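Long-range contact in phytanoyl-CoA dioxygenase (PDB 6ZYL), which catalyses beta-hydroxylation of the peptide thioholgamide as a non-heme monooxygenase, probably using iron and 2-oxoglutarate: residues L134-W147 with V202-A215. Sequence-based numbering, arbitrary orientation.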
loop_
_atom_site.group_PDB
_atom_site.type_symbol
_atom_site.label_atom_id
_atom_site.label_comp_id
_atom_site.label_asym_id
_atom_site.label_seq_id
_atom_site.Cartn_x
_atom_site.Cartn_y
_atom_site.Cartn_z
ATOM N N LEU A 134 -0.863 10.706 5.577
ATOM C CA LEU A 134 0.496 10.186 5.487
ATOM C C LEU A 134 1.549 11.230 5.831
ATOM O O LEU A 134 2.688 10.862 6.143
ATOM C CB LEU A 134 0.757 9.641 4.084
ATOM C CG LEU A 134 -0.271 8.629 3.582
ATOM C CD1 LEU A 134 0.171 8.054 2.242
ATOM C CD2 LEU A 134 -0.488 7.516 4.596
ATOM N N GLY A 135 1.205 12.513 5.786
ATOM C CA GLY A 135 2.156 13.557 6.109
ATOM C C GLY A 135 3.369 13.562 5.203
ATOM O O GLY A 135 4.509 13.637 5.674
ATOM N N LEU A 136 3.136 13.480 3.898
ATOM C CA LEU A 136 4.200 13.438 2.907
ATOM C C LEU A 136 4.120 14.667 2.012
ATOM O O LEU A 136 3.029 15.156 1.707
ATOM C CB LEU A 136 4.110 12.163 2.064
ATOM C CG LEU A 136 4.374 10.855 2.815
ATOM C CD1 LEU A 136 4.169 9.658 1.897
ATOM C CD2 LEU A 136 5.774 10.842 3.413
ATOM N N ASP A 137 5.287 15.159 1.603
ATOM C CA ASP A 137 5.414 16.310 0.717
ATOM C C ASP A 137 6.240 15.870 -0.481
ATOM O O ASP A 137 7.414 15.516 -0.330
ATOM C CB ASP A 137 6.074 17.483 1.445
ATOM C CG ASP A 137 6.218 18.720 0.571
ATOM O OD1 ASP A 137 5.622 18.774 -0.528
ATOM O OD2 ASP A 137 6.932 19.650 0.999
ATOM N N GLY A 138 5.620 15.862 -1.659
ATOM C CA GLY A 138 6.268 15.394 -2.867
ATOM C C GLY A 138 5.695 14.120 -3.442
ATOM O O GLY A 138 6.218 13.626 -4.448
ATOM N N TYR A 139 4.649 13.559 -2.832
ATOM C CA TYR A 139 3.948 12.435 -3.436
ATOM C C TYR A 139 3.320 12.816 -4.768
ATOM O O TYR A 139 3.001 11.933 -5.572
ATOM C CB TYR A 139 2.863 11.928 -2.487
ATOM C CG TYR A 139 1.785 12.958 -2.221
ATOM C CD1 TYR A 139 0.697 13.091 -3.073
ATOM C CD2 TYR A 139 1.865 13.808 -1.125
ATOM C CE1 TYR A 139 -0.283 14.037 -2.840
ATOM C CE2 TYR A 139 0.888 14.755 -0.881
ATOM C CZ TYR A 139 -0.183 14.865 -1.743
ATOM O OH TYR A 139 -1.160 15.804 -1.508
ATOM N N GLN A 140 3.121 14.114 -5.007
ATOM C CA GLN A 140 2.457 14.557 -6.225
ATOM C C GLN A 140 3.177 14.043 -7.464
ATOM O O GLN A 140 2.536 13.626 -8.435
ATOM C CB GLN A 140 2.371 16.082 -6.232
ATOM C CG GLN A 140 1.469 16.652 -5.139
ATOM C CD GLN A 140 2.182 16.841 -3.806
ATOM O OE1 GLN A 140 3.239 16.261 -3.560
ATOM N NE2 GLN A 140 1.594 17.651 -2.935
ATOM N N GLN A 141 4.510 14.045 -7.443
ATOM C CA GLN A 141 5.294 13.570 -8.569
ATOM C C GLN A 141 6.140 12.343 -8.264
ATOM O O GLN A 141 6.621 11.703 -9.207
ATOM C CB GLN A 141 6.229 14.682 -9.077
ATOM C CG GLN A 141 5.525 15.867 -9.709
ATOM C CD GLN A 141 4.713 15.479 -10.928
ATOM O OE1 GLN A 141 5.144 14.662 -11.742
ATOM N NE2 GLN A 141 3.528 16.063 -11.057
ATOM N N HIS A 142 6.334 11.987 -6.992
ATOM C CA HIS A 142 7.406 11.070 -6.622
ATOM C C HIS A 142 6.934 9.953 -5.698
ATOM O O HIS A 142 7.715 9.441 -4.890
ATOM C CB HIS A 142 8.553 11.840 -5.966
ATOM C CG HIS A 142 9.051 12.991 -6.784
ATOM N ND1 HIS A 142 9.647 12.822 -8.014
ATOM C CD2 HIS A 142 9.033 14.326 -6.555
ATOM C CE1 HIS A 142 9.981 14.001 -8.506
ATOM N NE2 HIS A 142 9.621 14.931 -7.639
ATOM N N ALA A 143 5.675 9.540 -5.816
ATOM C CA ALA A 143 5.186 8.431 -5.014
ATOM C C ALA A 143 4.100 7.686 -5.774
ATOM O O ALA A 143 3.445 8.233 -6.663
ATOM C CB ALA A 143 4.650 8.906 -3.658
ATOM N N ALA A 144 3.913 6.424 -5.396
ATOM C CA ALA A 144 2.877 5.580 -5.972
ATOM C C ALA A 144 2.627 4.422 -5.018
ATOM O O ALA A 144 3.556 3.934 -4.369
ATOM C CB ALA A 144 3.280 5.057 -7.355
ATOM N N ARG A 145 1.370 3.999 -4.927
ATOM C CA ARG A 145 0.992 2.838 -4.134
ATOM C C ARG A 145 0.737 1.666 -5.073
ATOM O O ARG A 145 -0.082 1.769 -5.994
ATOM C CB ARG A 145 -0.247 3.123 -3.286
ATOM C CG ARG A 145 -0.754 1.902 -2.535
ATOM C CD ARG A 145 -1.764 2.277 -1.461
ATOM N NE ARG A 145 -1.133 2.946 -0.327
ATOM C CZ ARG A 145 -1.752 3.227 0.813
ATOM N NH1 ARG A 145 -3.025 2.896 0.975
ATOM N NH2 ARG A 145 -1.100 3.838 1.792
ATOM N N VAL A 146 1.439 0.561 -4.842
ATOM C CA VAL A 146 1.251 -0.672 -5.598
ATOM C C VAL A 146 0.300 -1.561 -4.811
ATOM O O VAL A 146 0.595 -1.949 -3.675
ATOM C CB VAL A 146 2.589 -1.380 -5.863
ATOM C CG1 VAL A 146 2.354 -2.698 -6.590
ATOM C CG2 VAL A 146 3.514 -0.474 -6.664
ATOM N N TRP A 147 -0.838 -1.883 -5.416
ATOM C CA TRP A 147 -1.932 -2.626 -4.792
ATOM C C TRP A 147 -1.924 -4.024 -5.399
ATOM O O TRP A 147 -2.463 -4.240 -6.488
ATOM C CB TRP A 147 -3.242 -1.890 -5.047
ATOM C CG TRP A 147 -4.428 -2.294 -4.238
ATOM C CD1 TRP A 147 -4.637 -2.066 -2.910
ATOM C CD2 TRP A 147 -5.602 -2.949 -4.725
ATOM N NE1 TRP A 147 -5.867 -2.554 -2.536
ATOM C CE2 TRP A 147 -6.478 -3.104 -3.633
ATOM C CE3 TRP A 147 -5.996 -3.429 -5.979
ATOM C CZ2 TRP A 147 -7.724 -3.717 -3.756
ATOM C CZ3 TRP A 147 -7.234 -4.038 -6.099
ATOM C CH2 TRP A 147 -8.082 -4.176 -4.995
ATOM N N VAL A 202 -11.364 -1.881 -10.072
ATOM C CA VAL A 202 -10.007 -2.410 -10.177
ATOM C C VAL A 202 -10.115 -3.931 -10.176
ATOM O O VAL A 202 -10.173 -4.565 -9.121
ATOM C CB VAL A 202 -9.108 -1.899 -9.050
ATOM C CG1 VAL A 202 -7.678 -2.372 -9.260
ATOM C CG2 VAL A 202 -9.170 -0.380 -8.979
ATOM N N LEU A 203 -10.134 -4.518 -11.369
ATOM C CA LEU A 203 -10.350 -5.947 -11.556
ATOM C C LEU A 203 -9.039 -6.596 -11.973
ATOM O O LEU A 203 -8.483 -6.262 -13.026
ATOM C CB LEU A 203 -11.437 -6.195 -12.599
ATOM C CG LEU A 203 -12.751 -5.465 -12.314
ATOM C CD1 LEU A 203 -13.724 -5.611 -13.473
ATOM C CD2 LEU A 203 -13.373 -5.973 -11.018
ATOM N N LEU A 204 -8.562 -7.531 -11.157
ATOM C CA LEU A 204 -7.236 -8.099 -11.331
ATOM C C LEU A 204 -7.275 -9.610 -11.185
ATOM O O LEU A 204 -7.994 -10.141 -10.335
ATOM C CB LEU A 204 -6.258 -7.525 -10.297
ATOM C CG LEU A 204 -6.093 -6.008 -10.220
ATOM C CD1 LEU A 204 -5.314 -5.621 -8.971
ATOM C CD2 LEU A 204 -5.400 -5.499 -11.468
ATOM N N ASP A 205 -6.493 -10.295 -12.016
ATOM C CA ASP A 205 -6.144 -11.678 -11.731
ATOM C C ASP A 205 -5.240 -11.725 -10.504
ATOM O O ASP A 205 -4.424 -10.828 -10.277
ATOM C CB ASP A 205 -5.424 -12.316 -12.919
ATOM C CG ASP A 205 -6.330 -12.511 -14.119
ATOM O OD1 ASP A 205 -7.562 -12.362 -13.978
ATOM O OD2 ASP A 205 -5.801 -12.817 -15.207
ATOM N N ALA A 206 -5.394 -12.778 -9.701
ATOM C CA ALA A 206 -4.487 -12.988 -8.579
ATOM C C ALA A 206 -3.046 -12.952 -9.072
ATOM O O ALA A 206 -2.691 -13.625 -10.043
ATOM C CB ALA A 206 -4.784 -14.325 -7.898
ATOM N N GLY A 207 -2.219 -12.144 -8.409
ATOM C CA GLY A 207 -0.845 -11.939 -8.794
ATOM C C GLY A 207 -0.594 -10.625 -9.506
ATOM O O GLY A 207 0.515 -10.084 -9.422
ATOM N N GLN A 208 -1.592 -10.111 -10.219
ATOM C CA GLN A 208 -1.474 -8.795 -10.818
ATOM C C GLN A 208 -1.608 -7.721 -9.742
ATOM O O GLN A 208 -2.020 -7.980 -8.606
ATOM C CB GLN A 208 -2.539 -8.593 -11.895
ATOM C CG GLN A 208 -2.478 -9.589 -13.036
ATOM C CD GLN A 208 -3.520 -9.309 -14.100
ATOM O OE1 GLN A 208 -4.686 -9.062 -13.794
ATOM N NE2 GLN A 208 -3.103 -9.342 -15.358
ATOM N N CYS A 209 -1.268 -6.492 -10.113
ATOM C CA CYS A 209 -1.376 -5.380 -9.186
ATOM C C CYS A 209 -1.852 -4.143 -9.928
ATOM O O CYS A 209 -1.822 -4.073 -11.158
ATOM C CB CYS A 209 -0.041 -5.098 -8.485
ATOM S SG CYS A 209 1.221 -4.402 -9.559
ATOM N N SER A 210 -2.317 -3.173 -9.150
ATOM C CA SER A 210 -2.676 -1.853 -9.634
ATOM C C SER A 210 -1.752 -0.843 -8.970
ATOM O O SER A 210 -1.365 -1.014 -7.809
ATOM C CB SER A 210 -4.137 -1.526 -9.326
ATOM O OG SER A 210 -4.470 -0.236 -9.801
ATOM N N VAL A 211 -1.383 0.192 -9.714
ATOM C CA VAL A 211 -0.550 1.279 -9.214
ATOM C C VAL A 211 -1.367 2.554 -9.324
ATOM O O VAL A 211 -1.839 2.898 -10.413
ATOM C CB VAL A 211 0.765 1.404 -10.000
ATOM C CG1 VAL A 211 1.724 2.342 -9.276
ATOM C CG2 VAL A 211 1.392 0.037 -10.217
ATOM N N HIS A 212 -1.546 3.254 -8.207
ATOM C CA HIS A 212 -2.309 4.491 -8.225
ATOM C C HIS A 212 -1.598 5.586 -7.442
ATOM O O HIS A 212 -0.780 5.324 -6.556
ATOM C CB HIS A 212 -3.753 4.277 -7.692
ATOM C CG HIS A 212 -3.839 3.902 -6.244
ATOM N ND1 HIS A 212 -4.218 2.645 -5.823
ATOM C CD2 HIS A 212 -3.651 4.634 -5.120
ATOM C CE1 HIS A 212 -4.233 2.611 -4.502
ATOM N NE2 HIS A 212 -3.891 3.805 -4.051
ATOM N N HIS A 213 -1.901 6.820 -7.841
ATOM C CA HIS A 213 -1.413 8.020 -7.176
ATOM C C HIS A 213 -1.999 8.113 -5.774
ATOM O O HIS A 213 -3.147 7.730 -5.538
ATOM C CB HIS A 213 -1.815 9.237 -8.017
ATOM C CG HIS A 213 -1.024 10.475 -7.739
ATOM N ND1 HIS A 213 -1.362 11.360 -6.741
ATOM C CD2 HIS A 213 0.057 11.005 -8.360
ATOM C CE1 HIS A 213 -0.507 12.368 -6.737
ATOM N NE2 HIS A 213 0.364 12.175 -7.711
ATOM N N LEU A 214 -1.198 8.615 -4.832
ATOM C CA LEU A 214 -1.678 8.740 -3.462
ATOM C C LEU A 214 -2.791 9.772 -3.324
ATOM O O LEU A 214 -3.449 9.809 -2.277
ATOM C CB LEU A 214 -0.524 9.095 -2.526
ATOM C CG LEU A 214 0.535 8.005 -2.338
ATOM C CD1 LEU A 214 1.624 8.478 -1.379
ATOM C CD2 LEU A 214 -0.080 6.705 -1.843
ATOM N N ALA A 215 -3.013 10.605 -4.340
ATOM C CA ALA A 215 -4.143 11.524 -4.378
ATOM C C ALA A 215 -5.302 10.977 -5.205
ATOM O O ALA A 215 -6.286 11.690 -5.429
ATOM C CB ALA A 215 -3.703 12.883 -4.928
HETATM O O HOH W 1 1.427 9.674 -5.434
#
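Within the main sheet of the double-stranded beta-helix fold expected of a PhyH-family dioxygenase, R145 and W147 of strand 143-147 pair antiparallel with H212 and S210 of strand 209-212. Each pair exchanges two backbone hydrogen bonds, the shortest from W147 N to S210 O at 2.6 Å; between them V146 and V211 form a non-hydrogen-bonded pair. On the R145 and W147 side of the sheet, the aliphatic chain of R145 lies alongside H212, its CB over one imidazole face (4.2 Å to the ring centroid), while H212 ND1 and NE2 bond to Y162 and D130. With CG anti to the backbone N (chi1 -166°), the W147 indole is directed to where CZ3 of its six-membered ring comes obliquely within 3.6 Å of V202 CG1 and also meets L204 CD1. V146 CG1 touches C209 SG on the other side.

Past the strands, H213 links the two segments: NE2 donates in its ring plane to Q140 O (2.7 Å, N-H...O 172°) from above the carbonyl plane, while ND1 accepts from A215 N (3.0 Å), tilted somewhat from the ring plane, within its own segment. A water over the H213 ring accepts from L214 N and lies 2.8 Å from both Y139 O and A143 O. With this histidine replaced, an alanine here is likely to leave Q140 O and A215 N without these partners and the water without the ring against it. L214, next in sequence to H213, packs with CD1 against Y139 CB (3.8 Å), A143 and L134, and CD2 against R145 CB.

Strand 37-41 flanks 209-212 in the sheet, and 229-237 flanks 143-149, where D235 forms a salt bridge with R145 NE; W147 leans on R229 and N231 of 229-237 and on F115 of strand 107-117, its NE1 bound to a tartaric acid probably from crystallisation.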